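Local coordinates for protein MdcA (Pseudomonas aeruginosa, PDB 5VIT) that probably serves as the acyl-carrier-protein transferase (alpha) subunit of malonate decarboxylase, loading malonate onto the carrier subunit in exchange for acetate, at residues P86-P91 with L115-L120; T133-Y138 with A382-H387; A358-D363 with T370-R375; E434-L439 with A450-Y455; T460-E465 with A482-V487. One frame throughout, in Å; residues are numbered along the deposited sequence.

Overall arrangement
The contacts run from the parallel sheet early in the chain to the later mixed sheet. Contact 1, among the connections of the parallel sheet, closes before contact 2 opens. Contact 2 joins helix 134-140, which follows 127-131, one of that sheet's two edge strands, to helix 382-385; contact 3 falls between its segments, and contacts 4 and 5 follow. Contacts 3 and 4, centres about 7 Å apart, are bonded together beside the three-stranded sheet. Contact 5, about 33 Å from contact 1 between centres, packs a helix on the mixed sheet. The two parts meet within contact 2 and where L115 of contact 1 packs on R375 of contact 3; contacts 2 and 4 touch within the later part.

Contact 1: residues P86-P91 with L115-L120; sequences PSVGRP and LRIGQL
With chi1 at -170°, which swings CG beside its own carbonyl carbon, and with its chain extended from CG to NE, R116 reaches from helix 114-122 to the carbonyl of P91. NH1 donates to P91 O over 3.2 Å. The bond is bent, with an N-H...O angle of 142°, yet it arrives in the carbonyl plane on a lone pair, while the oxygen is somewhat tilted from the guanidinium plane. An arginine suits the place because it can do two things at once: its NH2 forms a salt bridge with D95, one turn further along helix 91-98. Proline suits the start of that helix, where a missing N-H costs no helical hydrogen bond.

Deeper in, V88 and I117 meet through their branch ends, CG1 of V88 lying 4.4 Å from CD1 of I117. The contact is loose, and L94 touches both side chains as well as R116. V88, in the loop after strand 81-85, turns a compact apolar side chain toward the helix, and I117 turns a long apolar arm inward from it. Strands 81-85 and 102-107 are parallel neighbours joined through helix 91-98, so the contact ties the following helix to a beta-alpha-beta crossover of a Rossmann-like alpha/beta fold.

Contact 2: residues T133-Y138 with A382-H387; sequences TYIELY and APNMGH
T133 and N384 lie across each other at about a right angle, the threonine branches set against the first carbon of the asparagine. OG1 of T133 stands 3.4 Å from CB of N384, and CG2 of T133 rests 3.9 Å from the same CB. Beside it, CB of T133 lies 3.9 Å from both CG and CD of P383, so the ring supplies a rigid apolar wall. I135 approaches N384 at a slant, with CG2 3.7 Å from OD1 of N384 and the methyl lying against the amide group. N384 presents that amide because its chi1 of -179° carries CG beside its own carbonyl carbon, toward helix 134-140.

The polar ends look elsewhere. T133 OG1 bonds to the carbonyl of G380, and ND2 of N384 donates to the carbonyl of Q345 in helix 341-350. T133 is also the N-cap of helix 134-140; its hydroxyl makes no capping bond, but its backbone N donates to OE2 of E136 over 3.1 Å, nearly straight at 163°. The negative charge of E136 near the helix start would probably also suit the helix dipole.

No hydrogen bond crosses between the two helices, which implies that they are held here by van der Waals fit, while bonds to surrounding backbone carbonyls fix how T133 and N384 are turned.

Contact 3: residues A358-D363 with T370-R375; sequences ATLQVD and TVTRGR
L360 and T370 meet at the open end of the beta hairpin formed by strands 361-363 and 368-369, where the two arms begin to part. CG of L360 lies 4.1 Å from CG2 of T370, and CD1 of L360 reaches 3.7 Å from the carbonyl O of T370. T370 offers its methyl because chi1 of 51° sets CG2 beside its backbone N, leaving OG1 turned otherwise. Further on, L360 CD1 also approaches CG2 of T372 at 4.4 Å, so one leucine branch spans two threonines; a branched apolar side chain suits a site that must lean on backbone and methyl together.

The hairpin belongs to a small mixed sheet in which strand 361-363 runs between 368-369 and 432-433. T359 strengthens its open end, OG1 bonding to the hydroxyl of S368.

Q361 bridges the widening gap through water. The water donates to OE1 of Q361 at 2.8 Å and to the carbonyl O of V371 at 2.7 Å. The same OE1 accepts the backbone N-H of D437, at the start of helix 437-445, so its carbonyl oxygen is gripped twice and the amide is unlikely to rotate freely. Beyond T372 the chain makes a type II beta turn to R375, closed by R375 N donating to T372 O at 2.7 Å; G374 occupies its third position with a phi of 74°, readily adopted without a side chain.

Contact 4: residues E434-L439 with A450-Y455; sequences ERLDAL and APVMIY
L439 and A450 bring their CA atoms to 5.0 Å as the loop 450-455 passes the first turn of helix 437-445, and the loop bends at P451 in an inverse gamma turn, with a weak bond from V452 N to A450 O.

Small residues allow so near a passage. CB of A450 meets CD2 of L439 at 3.4 Å, tighter than usual for two carbons. The CB of A438 packs against P451, 3.9 Å from its CD and 3.6 Å from its carbonyl O. CD of P451 also approaches the carbonyl O of A438 at 3.4 Å; proline suits the tight turn because its ring fixes phi near -68°. L436 and V452 cross at about a right angle, CD1 of L436 touching CG2 of V452 at 4.1 Å. V452 chi1 of 169° puts CG2 beside its backbone N, facing L436, and CG1 beside the carbonyl carbon, over the centre of the Y455 ring.

The carbonyl of P451 accepts the hydroxyl of S369, which anchors the turn to strand 368-369. Cohesion here therefore rests on the snug fit of alanine against leucine and of alanine against the proline ring, where larger side chains would hold the loop further from the helix.

Contact 5: residues T460-E465 with A482-V487; sequences THVLTE and AMIAAV
V462 and V487 touch branch to branch, CG1 of V462 lying 4.0 Å from CG2 of V487, with the two side chains set at a slant. The second branch of V462 turns to the helix: its CG2 is 4.5 Å from CG1 of I484, a looser approach. V487 can offer CG2 because a chi1 of -56° places that methyl between its backbone N and carbonyl carbon. T464 also faces this end of helix 477-486, but the modelled approach of its methyl to the V487 carbonyl is implausibly close, so its detail is doubtful; its hydroxyl bonds to the carbonyl of V421.

The next shell follows from strand alternation. V462 and T464 present one face of strand 461-464 to the helix, while L463 points the other way, against M243 and A244 of helix 235-250. Beta-branched valine and threonine suit such an extended strand. A469 of the adjoining antiparallel strand 467-469 bonds to the backbone of V462 and supports both M483 and V487. V487 N donates to I484 O at 3.1 Å, tying the valine back to the helix.

Further out, E465 bonds to T423 and packs on G83 of the MdcC chain. The helix is thus seated on the mixed sheet by dispersion and exclusion of water between buried, wholly apolar valines, while the V421 carbonyl satisfies the hydroxyl that T464 brings into the same buried place.

Contact 1: residues P86-P91 with L115-L120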
# COMPACT_ATOMS: atom_id res chain seq x y z
N PRO A 86 -13.54 -36.52 -6.86
CA PRO A 86 -13.21 -35.09 -6.91
C PRO A 86 -13.38 -34.44 -5.54
O PRO A 86 -12.48 -33.73 -5.08
CB PRO A 86 -14.22 -34.53 -7.92
CG PRO A 86 -14.53 -35.71 -8.81
CD PRO A 86 -14.49 -36.92 -7.92
N SER A 87 -14.51 -34.71 -4.90
CA SER A 87 -14.82 -34.15 -3.59
C SER A 87 -15.23 -35.28 -2.63
O SER A 87 -16.08 -36.09 -2.97
CB SER A 87 -15.92 -33.10 -3.71
OG SER A 87 -16.46 -32.73 -2.45
N VAL A 88 -14.60 -35.34 -1.46
CA VAL A 88 -14.88 -36.40 -0.48
C VAL A 88 -15.56 -35.80 0.73
O VAL A 88 -14.95 -35.66 1.78
CB VAL A 88 -13.59 -37.12 -0.01
CG1 VAL A 88 -13.93 -38.34 0.84
CG2 VAL A 88 -12.76 -37.55 -1.19
N GLY A 89 -16.84 -35.45 0.58
CA GLY A 89 -17.54 -34.71 1.62
C GLY A 89 -18.54 -35.46 2.48
O GLY A 89 -18.77 -35.08 3.63
N ARG A 90 -19.11 -36.53 1.95
CA ARG A 90 -20.19 -37.25 2.61
C ARG A 90 -19.71 -38.37 3.54
O ARG A 90 -18.71 -39.04 3.25
CB ARG A 90 -21.15 -37.80 1.55
CG ARG A 90 -21.67 -36.73 0.61
CD ARG A 90 -23.10 -36.36 0.96
NE ARG A 90 -23.93 -37.56 0.99
CZ ARG A 90 -25.19 -37.58 1.43
NH1 ARG A 90 -25.74 -36.46 1.90
NH2 ARG A 90 -25.88 -38.72 1.43
N PRO A 91 -20.40 -38.58 4.68
CA PRO A 91 -20.03 -39.62 5.66
C PRO A 91 -19.84 -41.03 5.08
O PRO A 91 -18.90 -41.72 5.50
CB PRO A 91 -21.20 -39.59 6.66
CG PRO A 91 -22.24 -38.63 6.08
CD PRO A 91 -21.48 -37.71 5.18
N LEU A 115 -10.60 -33.78 9.21
CA LEU A 115 -10.13 -34.50 10.39
C LEU A 115 -10.23 -36.02 10.22
O LEU A 115 -9.29 -36.75 10.51
CB LEU A 115 -10.92 -34.06 11.62
CG LEU A 115 -10.16 -34.01 12.94
CD1 LEU A 115 -8.96 -33.05 12.86
CD2 LEU A 115 -11.09 -33.59 14.07
N ARG A 116 -11.37 -36.48 9.71
CA ARG A 116 -11.61 -37.92 9.59
C ARG A 116 -10.61 -38.61 8.64
O ARG A 116 -10.15 -39.72 8.93
CB ARG A 116 -13.05 -38.18 9.14
CG ARG A 116 -13.42 -39.65 9.23
CD ARG A 116 -14.91 -39.86 9.33
NE ARG A 116 -15.24 -41.28 9.36
CZ ARG A 116 -16.29 -41.82 8.75
NH1 ARG A 116 -17.13 -41.05 8.07
NH2 ARG A 116 -16.51 -43.13 8.82
N ILE A 117 -10.26 -37.95 7.54
CA ILE A 117 -9.32 -38.51 6.58
C ILE A 117 -7.95 -38.69 7.24
O ILE A 117 -7.33 -39.75 7.09
CB ILE A 117 -9.19 -37.63 5.32
CG1 ILE A 117 -10.39 -37.87 4.40
CG2 ILE A 117 -7.90 -37.93 4.59
CD1 ILE A 117 -10.49 -36.92 3.23
N GLY A 118 -7.51 -37.68 7.98
CA GLY A 118 -6.29 -37.80 8.77
C GLY A 118 -6.38 -38.94 9.78
O GLY A 118 -5.45 -39.73 9.93
N GLN A 119 -7.53 -39.03 10.45
CA GLN A 119 -7.78 -40.10 11.41
C GLN A 119 -7.69 -41.50 10.77
O GLN A 119 -6.98 -42.37 11.28
CB GLN A 119 -9.17 -39.91 12.04
CG GLN A 119 -9.48 -40.95 13.11
CD GLN A 119 -8.52 -40.85 14.29
OE1 GLN A 119 -7.55 -41.62 14.40
NE2 GLN A 119 -8.77 -39.89 15.18
N LEU A 120 -8.40 -41.69 9.66
CA LEU A 120 -8.38 -42.97 8.96
C LEU A 120 -6.99 -43.29 8.42
O LEU A 120 -6.63 -44.46 8.26
CB LEU A 120 -9.40 -42.98 7.83
CG LEU A 120 -10.87 -42.99 8.25
CD1 LEU A 120 -11.77 -42.53 7.11
CD2 LEU A 120 -11.28 -44.38 8.73

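Contact 2: residues T133-Y138 with A382-H387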
# COMPACT_ATOMS: atom_id res chain seq x y z
N THR A 133 -5.70 -31.24 -7.94
CA THR A 133 -6.71 -30.27 -8.34
C THR A 133 -7.61 -30.99 -9.36
O THR A 133 -7.16 -31.90 -10.05
CB THR A 133 -6.09 -28.95 -8.91
OG1 THR A 133 -7.13 -28.01 -9.19
CG2 THR A 133 -5.27 -29.18 -10.17
N TYR A 134 -8.89 -30.60 -9.42
CA TYR A 134 -9.91 -31.35 -10.17
C TYR A 134 -9.45 -31.80 -11.56
O TYR A 134 -9.47 -33.00 -11.88
CB TYR A 134 -11.20 -30.51 -10.32
CG TYR A 134 -11.78 -30.02 -9.01
CD1 TYR A 134 -11.83 -28.65 -8.71
CD2 TYR A 134 -12.24 -30.91 -8.05
CE1 TYR A 134 -12.35 -28.20 -7.48
CE2 TYR A 134 -12.75 -30.47 -6.84
CZ TYR A 134 -12.81 -29.12 -6.57
OH TYR A 134 -13.32 -28.72 -5.36
N ILE A 135 -9.04 -30.84 -12.39
CA ILE A 135 -8.80 -31.12 -13.79
C ILE A 135 -7.53 -31.97 -13.94
O ILE A 135 -7.39 -32.73 -14.87
CB ILE A 135 -8.76 -29.80 -14.59
CG1 ILE A 135 -9.31 -30.00 -16.00
CG2 ILE A 135 -7.39 -29.15 -14.61
CD1 ILE A 135 -9.23 -28.74 -16.87
N GLU A 136 -6.63 -31.87 -12.96
CA GLU A 136 -5.47 -32.76 -12.90
C GLU A 136 -5.95 -34.21 -12.67
O GLU A 136 -5.45 -35.16 -13.30
CB GLU A 136 -4.52 -32.32 -11.79
CG GLU A 136 -3.39 -33.27 -11.51
CD GLU A 136 -2.61 -32.89 -10.29
OE1 GLU A 136 -1.42 -33.27 -10.20
OE2 GLU A 136 -3.17 -32.22 -9.41
N LEU A 137 -6.93 -34.37 -11.79
CA LEU A 137 -7.50 -35.69 -11.51
C LEU A 137 -8.19 -36.27 -12.74
O LEU A 137 -7.98 -37.44 -13.07
CB LEU A 137 -8.48 -35.61 -10.33
CG LEU A 137 -8.96 -36.95 -9.74
CD1 LEU A 137 -7.78 -37.79 -9.24
CD2 LEU A 137 -9.95 -36.72 -8.58
N TYR A 138 -9.00 -35.48 -13.44
CA TYR A 138 -9.61 -35.96 -14.69
C TYR A 138 -8.52 -36.43 -15.65
O TYR A 138 -8.62 -37.51 -16.23
CB TYR A 138 -10.49 -34.90 -15.39
CG TYR A 138 -11.46 -34.15 -14.48
CD1 TYR A 138 -11.81 -32.83 -14.74
CD2 TYR A 138 -12.03 -34.77 -13.37
CE1 TYR A 138 -12.71 -32.15 -13.92
CE2 TYR A 138 -12.90 -34.10 -12.55
CZ TYR A 138 -13.24 -32.79 -12.82
OH TYR A 138 -14.12 -32.13 -11.98
N ALA A 382 -8.00 -24.53 -6.48
CA ALA A 382 -7.02 -23.46 -6.26
C ALA A 382 -5.67 -23.69 -6.96
O ALA A 382 -5.11 -22.74 -7.47
CB ALA A 382 -6.82 -23.23 -4.75
N PRO A 383 -5.14 -24.93 -6.99
CA PRO A 383 -3.86 -25.03 -7.72
C PRO A 383 -3.98 -24.78 -9.23
O PRO A 383 -3.10 -24.15 -9.82
CB PRO A 383 -3.42 -26.48 -7.48
CG PRO A 383 -4.12 -26.88 -6.25
CD PRO A 383 -5.46 -26.18 -6.29
N ASN A 384 -5.05 -25.28 -9.84
CA ASN A 384 -5.23 -25.08 -11.26
C ASN A 384 -5.36 -23.60 -11.62
O ASN A 384 -4.81 -23.12 -12.61
CB ASN A 384 -6.46 -25.82 -11.75
CG ASN A 384 -6.66 -25.64 -13.23
OD1 ASN A 384 -5.74 -25.85 -14.02
ND2 ASN A 384 -7.86 -25.22 -13.63
N MET A 385 -6.09 -22.85 -10.80
CA MET A 385 -6.29 -21.45 -11.15
C MET A 385 -5.34 -20.46 -10.49
O MET A 385 -5.15 -19.37 -11.03
CB MET A 385 -7.74 -21.08 -10.87
CG MET A 385 -8.58 -21.68 -12.00
SD MET A 385 -10.31 -21.54 -11.82
CE MET A 385 -10.57 -22.61 -10.40
N GLY A 386 -4.70 -20.85 -9.39
CA GLY A 386 -3.71 -20.00 -8.74
C GLY A 386 -2.27 -20.38 -9.09
O GLY A 386 -1.45 -20.65 -8.21
N HIS A 387 -1.96 -20.41 -10.38
CA HIS A 387 -0.59 -20.55 -10.85
C HIS A 387 -0.48 -19.83 -12.20
O HIS A 387 -1.49 -19.56 -12.84
CB HIS A 387 -0.18 -22.02 -10.97
CG HIS A 387 -0.70 -22.69 -12.20
ND1 HIS A 387 -1.92 -23.32 -12.24
CD2 HIS A 387 -0.18 -22.80 -13.44
CE1 HIS A 387 -2.13 -23.79 -13.45
NE2 HIS A 387 -1.08 -23.50 -14.20

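Contact 3: residues A358-D363 with T370-R375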
# COMPACT_ATOMS: atom_id res chain seq x y z
N ALA A 358 -8.83 -17.05 -0.96
CA ALA A 358 -8.35 -17.05 0.40
C ALA A 358 -7.61 -18.35 0.70
O ALA A 358 -7.52 -19.24 -0.15
CB ALA A 358 -9.51 -16.87 1.38
N THR A 359 -7.10 -18.44 1.93
CA THR A 359 -6.30 -19.56 2.36
C THR A 359 -6.30 -19.54 3.89
O THR A 359 -6.79 -18.57 4.50
CB THR A 359 -4.86 -19.48 1.82
OG1 THR A 359 -4.15 -20.69 2.12
CG2 THR A 359 -4.12 -18.32 2.44
N LEU A 360 -5.78 -20.60 4.52
CA LEU A 360 -5.72 -20.66 5.98
C LEU A 360 -4.33 -20.30 6.52
O LEU A 360 -4.23 -19.76 7.61
CB LEU A 360 -6.11 -22.06 6.48
CG LEU A 360 -7.51 -22.54 6.10
CD1 LEU A 360 -7.84 -23.81 6.85
CD2 LEU A 360 -8.54 -21.45 6.38
N GLN A 361 -3.28 -20.62 5.76
CA GLN A 361 -1.92 -20.32 6.18
C GLN A 361 -1.05 -19.89 5.01
O GLN A 361 -1.11 -20.46 3.91
CB GLN A 361 -1.28 -21.54 6.86
CG GLN A 361 -1.54 -21.69 8.34
CD GLN A 361 -0.70 -22.82 8.97
OE1 GLN A 361 -0.06 -23.62 8.28
NE2 GLN A 361 -0.72 -22.89 10.29
N VAL A 362 -0.23 -18.88 5.27
CA VAL A 362 0.76 -18.38 4.33
C VAL A 362 2.06 -18.31 5.09
O VAL A 362 2.06 -17.87 6.24
CB VAL A 362 0.39 -16.97 3.78
CG1 VAL A 362 1.38 -16.54 2.71
CG2 VAL A 362 -1.03 -16.95 3.23
N ASP A 363 3.17 -18.73 4.50
CA ASP A 363 4.43 -18.55 5.21
C ASP A 363 5.19 -17.34 4.68
O ASP A 363 4.66 -16.61 3.85
CB ASP A 363 5.28 -19.84 5.17
CG ASP A 363 5.95 -20.11 3.82
OD1 ASP A 363 6.66 -21.14 3.76
OD2 ASP A 363 5.81 -19.33 2.84
N THR A 370 -4.19 -24.88 2.84
CA THR A 370 -5.34 -25.09 3.73
C THR A 370 -5.10 -26.32 4.62
O THR A 370 -5.89 -26.60 5.52
CB THR A 370 -6.67 -25.30 2.95
OG1 THR A 370 -6.49 -26.31 1.95
CG2 THR A 370 -7.14 -23.99 2.30
N VAL A 371 -4.02 -27.04 4.36
CA VAL A 371 -3.69 -28.22 5.17
C VAL A 371 -3.09 -27.80 6.50
O VAL A 371 -1.97 -27.30 6.55
CB VAL A 371 -2.68 -29.14 4.47
CG1 VAL A 371 -2.17 -30.20 5.45
CG2 VAL A 371 -3.31 -29.77 3.24
N THR A 372 -3.84 -28.01 7.57
CA THR A 372 -3.34 -27.71 8.91
C THR A 372 -3.26 -29.00 9.71
O THR A 372 -3.77 -30.03 9.27
CB THR A 372 -4.24 -26.70 9.62
OG1 THR A 372 -5.56 -27.24 9.73
CG2 THR A 372 -4.29 -25.38 8.84
N ARG A 373 -2.63 -28.94 10.88
CA ARG A 373 -2.32 -30.15 11.66
C ARG A 373 -3.53 -31.07 11.86
O ARG A 373 -4.60 -30.63 12.28
CB ARG A 373 -1.72 -29.78 13.02
CG ARG A 373 -1.31 -31.00 13.84
CD ARG A 373 -0.79 -30.65 15.24
NE ARG A 373 -0.45 -31.86 16.00
CZ ARG A 373 -1.31 -32.54 16.75
NH1 ARG A 373 -2.57 -32.15 16.87
NH2 ARG A 373 -0.89 -33.63 17.40
N GLY A 374 -3.34 -32.34 11.51
CA GLY A 374 -4.39 -33.34 11.62
C GLY A 374 -5.48 -33.21 10.57
O GLY A 374 -6.33 -34.10 10.43
N ARG A 375 -5.46 -32.12 9.81
CA ARG A 375 -6.53 -31.82 8.87
C ARG A 375 -6.05 -31.78 7.42
O ARG A 375 -5.52 -30.76 6.94
CB ARG A 375 -7.20 -30.49 9.24
CG ARG A 375 -7.97 -30.55 10.55
CD ARG A 375 -8.65 -29.23 10.89
NE ARG A 375 -9.67 -29.42 11.92
CZ ARG A 375 -9.42 -29.54 13.22
NH1 ARG A 375 -8.17 -29.47 13.68
NH2 ARG A 375 -10.42 -29.71 14.08
O HOH W 1 -0.00 -25.45 6.18

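Contact 4: residues E434-L439 with A450-Y455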
# COMPACT_ATOMS: atom_id res chain seq x y z
N GLU A 434 5.75 -18.67 10.38
CA GLU A 434 7.14 -18.97 10.03
C GLU A 434 7.29 -20.30 9.30
O GLU A 434 8.20 -20.47 8.49
CB GLU A 434 8.00 -18.92 11.30
CG GLU A 434 7.70 -17.64 12.08
CD GLU A 434 8.55 -17.43 13.30
OE1 GLU A 434 9.66 -16.86 13.16
OE2 GLU A 434 8.09 -17.80 14.40
N ARG A 435 6.39 -21.25 9.57
CA ARG A 435 6.37 -22.56 8.90
C ARG A 435 4.95 -23.08 8.74
O ARG A 435 4.18 -23.12 9.70
CB ARG A 435 7.18 -23.61 9.69
CG ARG A 435 8.65 -23.71 9.33
CD ARG A 435 9.40 -24.60 10.34
NE ARG A 435 8.71 -25.88 10.54
CZ ARG A 435 9.04 -27.03 9.95
NH1 ARG A 435 10.08 -27.09 9.11
NH2 ARG A 435 8.33 -28.13 10.20
N LEU A 436 4.60 -23.47 7.52
CA LEU A 436 3.32 -24.09 7.23
C LEU A 436 3.14 -25.37 8.04
O LEU A 436 4.06 -26.17 8.14
CB LEU A 436 3.21 -24.42 5.74
CG LEU A 436 3.29 -23.30 4.71
CD1 LEU A 436 3.36 -23.91 3.32
CD2 LEU A 436 2.08 -22.36 4.84
N ASP A 437 1.96 -25.55 8.61
CA ASP A 437 1.58 -26.83 9.19
C ASP A 437 1.85 -27.97 8.21
O ASP A 437 2.18 -29.09 8.62
CB ASP A 437 0.09 -26.83 9.56
CG ASP A 437 -0.19 -26.14 10.88
OD1 ASP A 437 0.63 -25.30 11.30
OD2 ASP A 437 -1.25 -26.44 11.48
N ALA A 438 1.71 -27.67 6.92
CA ALA A 438 1.84 -28.68 5.86
C ALA A 438 3.16 -29.46 5.90
O ALA A 438 3.22 -30.60 5.44
CB ALA A 438 1.67 -28.02 4.50
N LEU A 439 4.22 -28.84 6.41
CA LEU A 439 5.53 -29.50 6.48
C LEU A 439 5.49 -30.72 7.40
O LEU A 439 5.88 -31.82 7.00
CB LEU A 439 6.61 -28.53 6.95
CG LEU A 439 6.94 -27.40 5.98
CD1 LEU A 439 8.18 -26.67 6.43
CD2 LEU A 439 7.17 -27.98 4.62
N ALA A 450 5.53 -31.33 0.93
CA ALA A 450 4.51 -30.63 1.67
C ALA A 450 3.35 -30.31 0.76
O ALA A 450 3.55 -29.74 -0.32
CB ALA A 450 5.06 -29.36 2.28
N PRO A 451 2.13 -30.67 1.19
CA PRO A 451 0.93 -30.34 0.43
C PRO A 451 0.68 -28.82 0.45
O PRO A 451 -0.01 -28.31 1.33
CB PRO A 451 -0.17 -31.11 1.17
CG PRO A 451 0.35 -31.22 2.59
CD PRO A 451 1.83 -31.34 2.46
N VAL A 452 1.30 -28.13 -0.49
CA VAL A 452 1.13 -26.70 -0.71
C VAL A 452 0.02 -26.46 -1.73
O VAL A 452 0.02 -27.05 -2.81
CB VAL A 452 2.45 -26.07 -1.22
CG1 VAL A 452 2.22 -24.64 -1.72
CG2 VAL A 452 3.50 -26.09 -0.15
N MET A 453 -0.91 -25.58 -1.38
CA MET A 453 -2.01 -25.24 -2.28
C MET A 453 -1.52 -24.37 -3.44
O MET A 453 -1.72 -24.68 -4.62
CB MET A 453 -3.12 -24.53 -1.52
CG MET A 453 -4.32 -24.17 -2.36
SD MET A 453 -5.63 -23.41 -1.38
CE MET A 453 -4.95 -21.76 -1.14
N ILE A 454 -0.89 -23.26 -3.10
CA ILE A 454 -0.36 -22.35 -4.10
C ILE A 454 1.03 -21.95 -3.64
O ILE A 454 1.21 -21.55 -2.47
CB ILE A 454 -1.28 -21.12 -4.27
CG1 ILE A 454 -2.60 -21.52 -4.95
CG2 ILE A 454 -0.58 -20.03 -5.04
CD1 ILE A 454 -3.72 -20.47 -4.78
N TYR A 455 2.02 -22.10 -4.52
CA TYR A 455 3.41 -21.76 -4.16
C TYR A 455 3.67 -20.26 -4.23
O TYR A 455 3.13 -19.56 -5.10
CB TYR A 455 4.41 -22.52 -5.04
CG TYR A 455 4.48 -24.01 -4.71
CD1 TYR A 455 3.60 -24.91 -5.30
CD2 TYR A 455 5.40 -24.49 -3.78
CE1 TYR A 455 3.65 -26.27 -4.99
CE2 TYR A 455 5.46 -25.84 -3.46
CZ TYR A 455 4.58 -26.73 -4.07
OH TYR A 455 4.63 -28.07 -3.75

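Contact 5: residues T460-E465 with A482-V487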
# COMPACT_ATOMS: atom_id res chain seq x y z
N THR A 460 1.18 -13.18 -7.45
CA THR A 460 1.45 -11.82 -7.93
C THR A 460 1.02 -10.75 -6.92
O THR A 460 1.57 -9.64 -6.91
CB THR A 460 0.76 -11.55 -9.30
OG1 THR A 460 -0.66 -11.69 -9.18
CG2 THR A 460 1.28 -12.54 -10.34
N HIS A 461 0.04 -11.07 -6.08
CA HIS A 461 -0.52 -10.09 -5.14
C HIS A 461 -0.89 -10.76 -3.84
O HIS A 461 -1.63 -11.75 -3.83
CB HIS A 461 -1.79 -9.42 -5.68
CG HIS A 461 -1.59 -8.58 -6.91
ND1 HIS A 461 -1.47 -9.13 -8.17
CD2 HIS A 461 -1.55 -7.24 -7.08
CE1 HIS A 461 -1.33 -8.16 -9.06
NE2 HIS A 461 -1.38 -7.00 -8.42
N VAL A 462 -0.39 -10.22 -2.73
CA VAL A 462 -0.93 -10.61 -1.44
C VAL A 462 -1.78 -9.46 -0.94
O VAL A 462 -1.31 -8.33 -0.83
CB VAL A 462 0.15 -10.98 -0.43
CG1 VAL A 462 -0.45 -11.07 0.99
CG2 VAL A 462 0.78 -12.29 -0.81
N LEU A 463 -3.05 -9.76 -0.68
CA LEU A 463 -3.99 -8.74 -0.27
C LEU A 463 -4.50 -9.08 1.11
O LEU A 463 -4.99 -10.19 1.36
CB LEU A 463 -5.13 -8.61 -1.27
CG LEU A 463 -6.43 -7.91 -0.83
CD1 LEU A 463 -6.20 -6.56 -0.15
CD2 LEU A 463 -7.37 -7.75 -2.04
N THR A 464 -4.39 -8.10 1.99
CA THR A 464 -4.63 -8.25 3.42
C THR A 464 -5.43 -7.03 3.91
O THR A 464 -5.49 -6.04 3.20
CB THR A 464 -3.25 -8.40 4.09
OG1 THR A 464 -2.94 -9.79 4.34
CG2 THR A 464 -3.12 -7.60 5.26
N GLU A 465 -6.06 -7.05 5.09
CA GLU A 465 -6.69 -5.83 5.60
C GLU A 465 -5.68 -4.66 5.79
O GLU A 465 -6.09 -3.50 5.88
CB GLU A 465 -7.43 -6.10 6.93
CG GLU A 465 -6.58 -6.10 8.21
CD GLU A 465 -5.87 -7.43 8.50
OE1 GLU A 465 -5.84 -8.31 7.62
OE2 GLU A 465 -5.34 -7.59 9.61
N ALA A 482 10.22 -9.36 2.15
CA ALA A 482 10.06 -8.04 2.76
C ALA A 482 8.66 -7.52 2.47
O ALA A 482 8.00 -6.95 3.34
CB ALA A 482 11.12 -7.05 2.24
N MET A 483 8.20 -7.72 1.25
CA MET A 483 6.89 -7.21 0.85
C MET A 483 5.78 -7.93 1.61
O MET A 483 4.86 -7.28 2.11
CB MET A 483 6.71 -7.35 -0.66
CG MET A 483 7.78 -6.58 -1.45
SD MET A 483 7.82 -6.99 -3.21
CE MET A 483 6.18 -6.47 -3.57
N ILE A 484 5.89 -9.25 1.74
CA ILE A 484 4.89 -10.02 2.47
C ILE A 484 4.85 -9.55 3.93
O ILE A 484 3.78 -9.29 4.48
CB ILE A 484 5.17 -11.54 2.39
CG1 ILE A 484 4.88 -12.04 0.96
CG2 ILE A 484 4.33 -12.32 3.42
CD1 ILE A 484 5.63 -13.32 0.56
N ALA A 485 6.02 -9.41 4.54
CA ALA A 485 6.09 -8.97 5.92
C ALA A 485 5.45 -7.58 6.11
O ALA A 485 4.79 -7.33 7.12
CB ALA A 485 7.57 -8.97 6.42
N ALA A 486 5.63 -6.68 5.13
CA ALA A 486 5.02 -5.34 5.20
C ALA A 486 3.49 -5.34 5.26
O ALA A 486 2.89 -4.38 5.72
CB ALA A 486 5.46 -4.49 4.03
N VAL A 487 2.83 -6.41 4.81
CA VAL A 487 1.38 -6.41 4.89
C VAL A 487 0.85 -7.52 5.78
O VAL A 487 -0.33 -7.78 5.79
CB VAL A 487 0.71 -6.53 3.50
CG1 VAL A 487 1.20 -5.42 2.59
CG2 VAL A 487 0.97 -7.89 2.89